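Local coordinates for protein FMN reductase [NAD(P)H] (Bacillus subtilis, PDB 1ZCH) that catalyses electron transfer between NADH or NADPH and FMN, and also reduces nitroaromatic compounds, quinones, chromates and azo dyes, working as a homodimer, at residues Q52-E55 / R56-K59; P234-R237 / E238-E241; R218-S221 / Q222-S226; S195-Q198 / A199-Q203. One frame throughout, in Å; residues are numbered along the deposited sequence.

Interaction 1: residues Q52-E55 / R56-K59; sequences QDKE and RKKK
The first turn of helix 54-63, which follows strand 46-51 of the nitroreductase sheet after a two-residue link, is closed by an aspartate N-cap: Asp-53 takes the backbone N-H of Arg-56 on its carboxylate. The bond from Arg-56 N to Asp-53 OD2 is 2.9 Å long and uses the anti side of the oxygen, with the donor 20° out of the carboxylate plane. It is the placing of Asp-53 CG opposite its own backbone N (chi1 179°) that brings the acid over this helix end. The Arg-56 side chain turns back at chi3 and crosses that of Asp-53 at about a right angle, so that NH1 lies 3.4 Å from Asp-53 CB. The charge pair from Asp-53 OD2 to Arg-56 NH1 is long, 3.9 Å, and no N-H points along it; the firmer partner of this guanidinium is Glu-185 of the second subunit.

On another side of the turn, Lys-57 curls at chi3 and chi4 until its NZ stands 4.2 Å from Lys-54 NZ. Water 1 accepts from Lys-57 NZ (2.8 Å) and lies within hydrogen-bonding distance of Lys-54 O; water 2 accepts from Lys-57 NZ and weakly from Lys-54 NZ. Carbonyls in and after helix 68-72 also receive these ammonium groups: Asp-71 O from Lys-54, Ile-70 O and Ala-73 O from Lys-57. Water 2 and the separate carbonyl acceptors of each lysine probably offset the repulsion between the two, while the Asp-53 carboxylate should interact favourably with the helix dipole.

Interaction 2: residues P234-R237 / E238-E241; sequences PHIR and EMLE
Ile-236 and Leu-240, one turn apart in the short C-terminal helix 236-242, make the close apolar side of this contact, with His-235 at the N-cap position. Ile-236 CG2 meets Leu-240 CD1 at 3.8 Å, the two side chains running aslant to each other, and the CE of Met-239 stands farther off, 4.5 Å from the same methyl. Beneath them the backbone bond from Leu-240 N to Ile-236 O is 3.0 Å long. All three apolar side chains are buried: Met-239 and Leu-240 rest on Phe-156 of strand 155-164, and Leu-240 also reaches Leu-104 of the second subunit. His-235 NE2 bonds to Arg-139 O.

The polar side is looser, with Glu-238 and Glu-241 exposed. Glu-238 reaches outward as an extended chain, its OE1 coming no nearer than 4.2 Å to His-235 CB, while its backbone N gives a hydrogen bond to water 3, which in turn donates to Pro-234 O. Arg-237, its backbone N bonded to Glu-248 of the second subunit, is stretched out from CG to NE, and Glu-241, with CG beside its own backbone N (chi1 -58°), slants across its end. Their flat groups are turned 61° apart, and the carboxylate meets the guanidinium at its edge through one oxygen: Arg-237 NE gives a weak, bent hydrogen bond of 3.3 Å to Glu-241 OE2.

Interaction 3: residues R218-S221 / Q222-S226; sequences RNWS and QSIAS
Two reciprocal hydrogen bonds between Asn-219 and Gln-222 form a capping box at the start of helix 220-228. Gln-222 N gives a 2.8 Å bond to Asn-219 OD1, nearly in line with the side-chain C=O, and Asn-219 N returns one of 2.9 Å to Gln-222 OE1. Asn-219 holds CG between its backbone N and carbonyl carbon (chi1 59°), which swings OD1 back over the first turn; the two side chains cross at about a right angle, their amide planes 36° apart.

The apolar contacts lie to other sides. Ile-224 CG1 sits over one face of the Trp-220 indole, 3.8 Å from the centroid of the five-membered ring and 19° off its normal, a CH-pi contact. The aliphatic part of Arg-218 lies across Gln-222, CG to CB 3.5 Å, before its NH1 pairs with Glu-216.

Polar ends lead out of the turn: Trp-220 NE1 donates to Asn-42 O of the second subunit, and Ser-221 OG bonds Asp-201 and His-94 of the second subunit. The capping box thus gives a helix-end N-H an acceptor and ties Gln-222 back to the loop, while the indole combines dispersion on a face with a hydrogen bond across the dimer interface.

Interaction 4: residues S195-Q198 / A199-Q203; sequences SHIQ and AYDEQ
Consecutive i to i+4 backbone bonds carry this local contact, within the long helix 190-212, and side chains meet carbonyl oxygens far more than one another, the one loose exception being Ile-197 CG2 to Asp-201 OD2 at 4.4 Å. Tyr-200 N bonds His-196 O at 2.9 Å and Asp-201 N bonds Ile-197 O at the same length; Ala-199 N to Ser-195 O is 3.0 Å. The next bond, from Glu-202 N to Gln-198 O, is weak at 3.4 Å, and Glu-202 CG lies 3.3 Å from that same oxygen. Tyr-200 CB fits between two carbonyls of the preceding turn, 3.3 Å from His-196 O and 3.4 Å from Ile-197 O.

This is an amphipathic helix whose buried side packs against the second subunit. That side holds Ile-197, Tyr-200 and Asp-201, the last hydrogen-bonded with Ser-221, and Leu-93 of the second subunit packs on Ile-197 and Asp-201. With CG opposite its backbone N (chi1 -179°), Tyr-200 sends its ring away from residues 195-198; its hydroxyl bonds Pro-174 O, of the FMN-binding segment, and Gln-44 of the second subunit. Ser-195, Gln-198 and Glu-202 are on the exposed side.

Interactions 3 and 4 lie on successive helices, their centres 11 Å apart, and they touch directly: Ser-221 OG is 2.6 Å from Asp-201 OD2, a probable hydrogen bond, and Trp-220 CG lies 3.3 Å from Tyr-200 CE2. The side chains of Ser-223 and Tyr-200 each come to about 8 Å from a bound FMN. Interaction 2 is separate, about 13 Å from interaction 3 between nearest atoms, with the Ile-236 side chain about 12 Å from a flavin. Interaction 1 stands at the far end, its centre 41 Å from that of interaction 4 and the Lys-57 side chain about 14 Å from a bound FMN. All four reach the second subunit.

Interaction 1: residues Q52-E55 / R56-K59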
loop_
_atom_site.group_PDB
_atom_site.type_symbol
_atom_site.label_atom_id
_atom_site.label_comp_id
_atom_site.label_asym_id
_atom_site.label_seq_id
_atom_site.Cartn_x
_atom_site.Cartn_y
_atom_site.Cartn_z
ATOM N N GLN A 52 -11.686 19.696 -1.367
ATOM C CA GLN A 52 -12.028 20.534 -0.226
ATOM C C GLN A 52 -13.341 21.273 -0.477
ATOM O O GLN A 52 -13.887 21.905 0.427
ATOM C CB GLN A 52 -10.902 21.527 0.063
ATOM C CG GLN A 52 -9.551 20.858 0.276
ATOM C CD GLN A 52 -8.458 21.839 0.647
ATOM O OE1 GLN A 52 -8.345 22.252 1.801
ATOM N NE2 GLN A 52 -7.654 22.227 -0.334
ATOM N N ASP A 53 -13.847 21.185 -1.703
ATOM C CA ASP A 53 -15.115 21.826 -2.048
ATOM C C ASP A 53 -16.220 21.116 -1.276
ATOM O O ASP A 53 -16.394 19.903 -1.404
ATOM C CB ASP A 53 -15.396 21.702 -3.545
ATOM C CG ASP A 53 -16.721 22.328 -3.938
ATOM O OD1 ASP A 53 -16.807 23.572 -3.956
ATOM O OD2 ASP A 53 -17.680 21.579 -4.218
ATOM N N LYS A 54 -16.970 21.878 -0.486
ATOM C CA LYS A 54 -18.045 21.318 0.326
ATOM C C LYS A 54 -19.045 20.463 -0.452
ATOM O O LYS A 54 -19.344 19.333 -0.053
ATOM C CB LYS A 54 -18.789 22.444 1.050
ATOM C CG LYS A 54 -19.729 21.960 2.140
ATOM C CD LYS A 54 -18.952 21.352 3.298
ATOM C CE LYS A 54 -19.883 20.814 4.377
ATOM N NZ LYS A 54 -19.130 20.329 5.567
ATOM N N GLU A 55 -19.560 20.994 -1.557
ATOM C CA GLU A 55 -20.543 20.274 -2.368
ATOM C C GLU A 55 -20.007 18.971 -2.955
ATOM O O GLU A 55 -20.664 17.929 -2.882
ATOM C CB GLU A 55 -21.045 21.168 -3.506
ATOM C CG GLU A 55 -21.667 22.479 -3.051
ATOM C CD GLU A 55 -22.959 22.291 -2.276
ATOM O OE1 GLU A 55 -22.940 21.620 -1.222
ATOM O OE2 GLU A 55 -23.999 22.826 -2.721
ATOM N N ARG A 56 -18.819 19.037 -3.547
ATOM C CA ARG A 56 -18.199 17.865 -4.151
ATOM C C ARG A 56 -17.890 16.806 -3.092
ATOM O O ARG A 56 -18.116 15.615 -3.306
ATOM C CB ARG A 56 -16.915 18.279 -4.886
ATOM C CG ARG A 56 -16.164 17.132 -5.554
ATOM C CD ARG A 56 -14.974 17.630 -6.379
ATOM N NE ARG A 56 -15.400 18.379 -7.562
ATOM C CZ ARG A 56 -15.340 19.702 -7.682
ATOM N NH1 ARG A 56 -14.862 20.448 -6.693
ATOM N NH2 ARG A 56 -15.772 20.283 -8.795
ATOM N N LYS A 57 -17.385 17.252 -1.947
ATOM C CA LYS A 57 -17.041 16.347 -0.855
ATOM C C LYS A 57 -18.300 15.665 -0.309
ATOM O O LYS A 57 -18.275 14.488 0.065
ATOM C CB LYS A 57 -16.315 17.131 0.249
ATOM C CG LYS A 57 -15.721 16.273 1.367
ATOM C CD LYS A 57 -14.587 16.987 2.106
ATOM C CE LYS A 57 -15.029 18.308 2.738
ATOM N NZ LYS A 57 -16.111 18.116 3.750
ATOM N N LYS A 58 -19.405 16.404 -0.277
ATOM C CA LYS A 58 -20.667 15.856 0.205
ATOM C C LYS A 58 -21.120 14.739 -0.736
ATOM O O LYS A 58 -21.590 13.692 -0.291
ATOM C CB LYS A 58 -21.730 16.960 0.274
ATOM C CG LYS A 58 -23.080 16.515 0.816
ATOM C CD LYS A 58 -24.062 17.687 0.864
ATOM C CE LYS A 58 -25.429 17.263 1.391
ATOM N NZ LYS A 58 -26.418 18.386 1.371
ATOM N N LYS A 59 -20.963 14.961 -2.038
ATOM C CA LYS A 59 -21.354 13.957 -3.021
ATOM C C LYS A 59 -20.505 12.701 -2.844
ATOM O O LYS A 59 -21.005 11.583 -2.943
ATOM C CB LYS A 59 -21.167 14.502 -4.439
ATOM C CG LYS A 59 -22.011 15.723 -4.767
ATOM C CD LYS A 59 -21.717 16.223 -6.172
ATOM C CE LYS A 59 -22.546 17.448 -6.509
ATOM N NZ LYS A 59 -24.003 17.157 -6.440
HETATM O O HOH W 1 -18.629 18.229 2.594
HETATM O O HOH W 2 -15.811 20.891 4.752
#

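Interaction 2: residues P234-R237 / E238-E241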
loop_
_atom_site.group_PDB
_atom_site.type_symbol
_atom_site.label_atom_id
_atom_site.label_comp_id
_atom_site.label_asym_id
_atom_site.label_seq_id
_atom_site.Cartn_x
_atom_site.Cartn_y
_atom_site.Cartn_z
ATOM N N PRO A 234 -18.984 -7.051 -6.083
ATOM C CA PRO A 234 -18.809 -7.973 -7.210
ATOM C C PRO A 234 -18.569 -7.294 -8.556
ATOM O O PRO A 234 -18.425 -7.963 -9.582
ATOM C CB PRO A 234 -20.109 -8.768 -7.190
ATOM C CG PRO A 234 -21.108 -7.713 -6.821
ATOM C CD PRO A 234 -20.406 -6.963 -5.694
ATOM N N HIS A 235 -18.507 -5.968 -8.539
ATOM C CA HIS A 235 -18.316 -5.170 -9.747
ATOM C C HIS A 235 -16.884 -4.679 -9.967
ATOM O O HIS A 235 -16.646 -3.851 -10.848
ATOM C CB HIS A 235 -19.221 -3.945 -9.680
ATOM C CG HIS A 235 -18.971 -3.097 -8.472
ATOM N ND1 HIS A 235 -19.533 -3.371 -7.244
ATOM C CD2 HIS A 235 -18.149 -2.036 -8.282
ATOM C CE1 HIS A 235 -19.067 -2.518 -6.349
ATOM N NE2 HIS A 235 -18.225 -1.698 -6.952
ATOM N N ILE A 236 -15.932 -5.172 -9.183
ATOM C CA ILE A 236 -14.555 -4.707 -9.329
ATOM C C ILE A 236 -13.923 -5.001 -10.685
ATOM O O ILE A 236 -13.329 -4.111 -11.297
ATOM C CB ILE A 236 -13.644 -5.274 -8.212
ATOM C CG1 ILE A 236 -14.115 -4.754 -6.852
ATOM C CG2 ILE A 236 -12.189 -4.853 -8.451
ATOM C CD1 ILE A 236 -14.153 -3.232 -6.751
ATOM N N ARG A 237 -14.035 -6.238 -11.160
ATOM C CA ARG A 237 -13.452 -6.573 -12.452
ATOM C C ARG A 237 -14.035 -5.664 -13.531
ATOM O O ARG A 237 -13.317 -5.181 -14.408
ATOM C CB ARG A 237 -13.725 -8.034 -12.817
ATOM C CG ARG A 237 -13.195 -8.393 -14.196
ATOM C CD ARG A 237 -13.498 -9.826 -14.575
ATOM N NE ARG A 237 -12.926 -10.156 -15.879
ATOM C CZ ARG A 237 -12.949 -11.369 -16.420
ATOM N NH1 ARG A 237 -13.518 -12.376 -15.771
ATOM N NH2 ARG A 237 -12.390 -11.578 -17.606
ATOM N N GLU A 238 -15.342 -5.439 -13.461
ATOM C CA GLU A 238 -16.021 -4.581 -14.425
ATOM C C GLU A 238 -15.440 -3.166 -14.404
ATOM O O GLU A 238 -15.173 -2.589 -15.457
ATOM C CB GLU A 238 -17.520 -4.535 -14.122
ATOM C CG GLU A 238 -18.304 -3.595 -15.023
ATOM C CD GLU A 238 -19.803 -3.747 -14.852
ATOM O OE1 GLU A 238 -20.286 -3.655 -13.703
ATOM O OE2 GLU A 238 -20.498 -3.955 -15.870
ATOM N N MET A 239 -15.252 -2.612 -13.206
ATOM C CA MET A 239 -14.684 -1.269 -13.052
ATOM C C MET A 239 -13.316 -1.211 -13.713
ATOM O O MET A 239 -13.028 -0.315 -14.509
ATOM C CB MET A 239 -14.512 -0.905 -11.567
ATOM C CG MET A 239 -13.573 0.298 -11.340
ATOM S SD MET A 239 -13.032 0.570 -9.621
ATOM C CE MET A 239 -11.646 -0.555 -9.521
ATOM N N LEU A 240 -12.472 -2.174 -13.359
ATOM C CA LEU A 240 -11.120 -2.248 -13.894
ATOM C C LEU A 240 -11.100 -2.308 -15.418
ATOM O O LEU A 240 -10.343 -1.579 -16.060
ATOM C CB LEU A 240 -10.396 -3.462 -13.305
ATOM C CG LEU A 240 -10.129 -3.362 -11.797
ATOM C CD1 LEU A 240 -9.615 -4.694 -11.254
ATOM C CD2 LEU A 240 -9.117 -2.246 -11.542
ATOM N N GLU A 241 -11.934 -3.165 -15.999
ATOM C CA GLU A 241 -11.980 -3.294 -17.450
ATOM C C GLU A 241 -12.450 -2.001 -18.105
ATOM O O GLU A 241 -11.922 -1.590 -19.141
ATOM C CB GLU A 241 -12.904 -4.444 -17.855
ATOM C CG GLU A 241 -12.502 -5.782 -17.272
ATOM C CD GLU A 241 -13.315 -6.937 -17.831
ATOM O OE1 GLU A 241 -14.564 -6.867 -17.796
ATOM O OE2 GLU A 241 -12.699 -7.917 -18.300
HETATM O O HOH W 3 -17.168 -7.300 -12.048
#

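Interaction 3: residues R218-S221 / Q222-S226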
loop_
_atom_site.group_PDB
_atom_site.type_symbol
_atom_site.label_atom_id
_atom_site.label_comp_id
_atom_site.label_asym_id
_atom_site.label_seq_id
_atom_site.Cartn_x
_atom_site.Cartn_y
_atom_site.Cartn_z
ATOM N N ARG A 218 -19.033 -7.940 20.109
ATOM C CA ARG A 218 -18.584 -8.781 19.003
ATOM C C ARG A 218 -17.057 -8.894 19.000
ATOM O O ARG A 218 -16.360 -7.911 19.261
ATOM C CB ARG A 218 -19.066 -8.179 17.679
ATOM C CG ARG A 218 -18.684 -8.969 16.444
ATOM C CD ARG A 218 -19.174 -8.297 15.163
ATOM N NE ARG A 218 -20.633 -8.262 15.064
ATOM C CZ ARG A 218 -21.383 -7.192 15.317
ATOM N NH1 ARG A 218 -20.816 -6.052 15.689
ATOM N NH2 ARG A 218 -22.702 -7.261 15.195
ATOM N N ASN A 219 -16.530 -10.084 18.722
ATOM C CA ASN A 219 -15.078 -10.237 18.683
ATOM C C ASN A 219 -14.569 -10.014 17.260
ATOM O O ASN A 219 -15.312 -9.541 16.398
ATOM C CB ASN A 219 -14.634 -11.612 19.209
ATOM C CG ASN A 219 -15.224 -12.763 18.428
ATOM O OD1 ASN A 219 -15.407 -12.679 17.218
ATOM N ND2 ASN A 219 -15.507 -13.864 19.122
ATOM N N TRP A 220 -13.306 -10.346 17.013
ATOM C CA TRP A 220 -12.714 -10.138 15.695
ATOM C C TRP A 220 -13.227 -11.094 14.618
ATOM O O TRP A 220 -13.739 -10.656 13.591
ATOM C CB TRP A 220 -11.189 -10.242 15.788
ATOM C CG TRP A 220 -10.475 -9.896 14.518
ATOM C CD1 TRP A 220 -10.300 -8.648 13.984
ATOM C CD2 TRP A 220 -9.806 -10.805 13.637
ATOM N NE1 TRP A 220 -9.558 -8.726 12.829
ATOM C CE2 TRP A 220 -9.240 -10.038 12.592
ATOM C CE3 TRP A 220 -9.629 -12.197 13.628
ATOM C CZ2 TRP A 220 -8.508 -10.616 11.548
ATOM C CZ3 TRP A 220 -8.901 -12.776 12.587
ATOM C CH2 TRP A 220 -8.347 -11.981 11.562
ATOM N N SER A 221 -13.091 -12.400 14.840
ATOM C CA SER A 221 -13.547 -13.359 13.838
ATOM C C SER A 221 -15.028 -13.167 13.491
ATOM O O SER A 221 -15.425 -13.350 12.338
ATOM C CB SER A 221 -13.292 -14.799 14.309
ATOM O OG SER A 221 -14.021 -15.101 15.484
ATOM N N GLN A 222 -15.843 -12.802 14.480
ATOM C CA GLN A 222 -17.264 -12.579 14.227
ATOM C C GLN A 222 -17.431 -11.382 13.296
ATOM O O GLN A 222 -18.277 -11.397 12.405
ATOM C CB GLN A 222 -18.022 -12.328 15.537
ATOM C CG GLN A 222 -18.103 -13.555 16.444
ATOM C CD GLN A 222 -18.712 -13.247 17.803
ATOM O OE1 GLN A 222 -18.533 -12.155 18.341
ATOM N NE2 GLN A 222 -19.415 -14.222 18.374
ATOM N N SER A 223 -16.620 -10.348 13.499
ATOM C CA SER A 223 -16.700 -9.163 12.651
ATOM C C SER A 223 -16.265 -9.500 11.231
ATOM O O SER A 223 -16.965 -9.189 10.265
ATOM C CB SER A 223 -15.813 -8.040 13.206
ATOM O OG SER A 223 -15.835 -6.914 12.339
ATOM N N ILE A 224 -15.109 -10.143 11.108
ATOM C CA ILE A 224 -14.576 -10.518 9.802
ATOM C C ILE A 224 -15.549 -11.413 9.045
ATOM O O ILE A 224 -15.742 -11.255 7.836
ATOM C CB ILE A 224 -13.221 -11.254 9.948
ATOM C CG1 ILE A 224 -12.210 -10.341 10.648
ATOM C CG2 ILE A 224 -12.697 -11.669 8.578
ATOM C CD1 ILE A 224 -11.968 -9.017 9.935
ATOM N N ALA A 225 -16.162 -12.351 9.760
ATOM C CA ALA A 225 -17.113 -13.269 9.148
ATOM C C ALA A 225 -18.381 -12.542 8.701
ATOM O O ALA A 225 -19.004 -12.935 7.717
ATOM C CB ALA A 225 -17.462 -14.396 10.129
ATOM N N SER A 226 -18.759 -11.481 9.412
ATOM C CA SER A 226 -19.964 -10.737 9.045
ATOM C C SER A 226 -19.777 -9.945 7.752
ATOM O O SER A 226 -20.750 -9.524 7.129
ATOM C CB SER A 226 -20.380 -9.784 10.171
ATOM O OG SER A 226 -19.518 -8.665 10.260
#

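Interaction 4: residues S195-Q198 / A199-Q203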
loop_
_atom_site.group_PDB
_atom_site.type_symbol
_atom_site.label_atom_id
_atom_site.label_comp_id
_atom_site.label_asym_id
_atom_site.label_seq_id
_atom_site.Cartn_x
_atom_site.Cartn_y
_atom_site.Cartn_z
ATOM N N SER A 195 -4.878 -20.727 17.187
ATOM C CA SER A 195 -4.843 -20.432 18.618
ATOM C C SER A 195 -4.670 -18.938 18.881
ATOM O O SER A 195 -5.302 -18.389 19.783
ATOM C CB SER A 195 -3.713 -21.209 19.299
ATOM O OG SER A 195 -3.962 -22.601 19.240
ATOM N N HIS A 196 -3.813 -18.282 18.101
ATOM C CA HIS A 196 -3.595 -16.846 18.269
ATOM C C HIS A 196 -4.868 -16.067 17.968
ATOM O O HIS A 196 -5.178 -15.082 18.643
ATOM C CB HIS A 196 -2.484 -16.348 17.342
ATOM C CG HIS A 196 -1.106 -16.720 17.791
ATOM N ND1 HIS A 196 -0.605 -16.365 19.024
ATOM C CD2 HIS A 196 -0.118 -17.403 17.165
ATOM C CE1 HIS A 196 0.633 -16.813 19.139
ATOM N NE2 HIS A 196 0.952 -17.447 18.025
ATOM N N ILE A 197 -5.599 -16.500 16.943
ATOM C CA ILE A 197 -6.838 -15.829 16.572
ATOM C C ILE A 197 -7.888 -15.969 17.679
ATOM O O ILE A 197 -8.596 -15.012 18.002
ATOM C CB ILE A 197 -7.400 -16.391 15.244
ATOM C CG1 ILE A 197 -6.436 -16.065 14.097
ATOM C CG2 ILE A 197 -8.776 -15.794 14.960
ATOM C CD1 ILE A 197 -6.834 -16.661 12.757
ATOM N N GLN A 198 -7.983 -17.156 18.269
ATOM C CA GLN A 198 -8.947 -17.376 19.343
ATOM C C GLN A 198 -8.604 -16.540 20.577
ATOM O O GLN A 198 -9.496 -16.036 21.261
ATOM C CB GLN A 198 -9.017 -18.865 19.696
ATOM C CG GLN A 198 -9.651 -19.697 18.586
ATOM C CD GLN A 198 -9.654 -21.181 18.883
ATOM O OE1 GLN A 198 -8.599 -21.796 19.043
ATOM N NE2 GLN A 198 -10.846 -21.769 18.951
ATOM N N ALA A 199 -7.313 -16.383 20.858
ATOM C CA ALA A 199 -6.890 -15.576 22.002
ATOM C C ALA A 199 -7.216 -14.116 21.697
ATOM O O ALA A 199 -7.679 -13.373 22.563
ATOM C CB ALA A 199 -5.394 -15.744 22.244
ATOM N N TYR A 200 -6.973 -13.714 20.454
ATOM C CA TYR A 200 -7.248 -12.349 20.019
ATOM C C TYR A 200 -8.738 -12.053 20.165
ATOM O O TYR A 200 -9.122 -10.958 20.584
ATOM C CB TYR A 200 -6.812 -12.175 18.559
ATOM C CG TYR A 200 -7.015 -10.785 17.983
ATOM C CD1 TYR A 200 -6.609 -9.644 18.682
ATOM C CD2 TYR A 200 -7.564 -10.615 16.716
ATOM C CE1 TYR A 200 -6.744 -8.369 18.124
ATOM C CE2 TYR A 200 -7.699 -9.347 16.146
ATOM C CZ TYR A 200 -7.287 -8.229 16.852
ATOM O OH TYR A 200 -7.408 -6.979 16.279
ATOM N N ASP A 201 -9.576 -13.031 19.829
ATOM C CA ASP A 201 -11.027 -12.853 19.934
ATOM C C ASP A 201 -11.454 -12.483 21.354
ATOM O O ASP A 201 -12.267 -11.576 21.548
ATOM C CB ASP A 201 -11.778 -14.120 19.497
ATOM C CG ASP A 201 -12.072 -14.147 18.003
ATOM O OD1 ASP A 201 -12.095 -13.064 17.376
ATOM O OD2 ASP A 201 -12.300 -15.248 17.453
ATOM N N GLU A 202 -10.908 -13.181 22.344
ATOM C CA GLU A 202 -11.260 -12.895 23.731
ATOM C C GLU A 202 -10.833 -11.480 24.080
ATOM O O GLU A 202 -11.564 -10.740 24.737
ATOM C CB GLU A 202 -10.582 -13.884 24.679
ATOM C CG GLU A 202 -10.739 -15.334 24.267
ATOM C CD GLU A 202 -10.706 -16.278 25.449
ATOM O OE1 GLU A 202 -9.888 -16.050 26.370
ATOM O OE2 GLU A 202 -11.491 -17.252 25.452
ATOM N N GLN A 203 -9.643 -11.105 23.627
ATOM C CA GLN A 203 -9.118 -9.769 23.877
ATOM C C GLN A 203 -10.021 -8.711 23.256
ATOM O O GLN A 203 -10.321 -7.691 23.881
ATOM C CB GLN A 203 -7.717 -9.633 23.276
ATOM C CG GLN A 203 -6.655 -10.515 23.901
ATOM C CD GLN A 203 -5.334 -10.427 23.161
ATOM O OE1 GLN A 203 -4.824 -9.335 22.911
ATOM N NE2 GLN A 203 -4.772 -11.577 22.808
#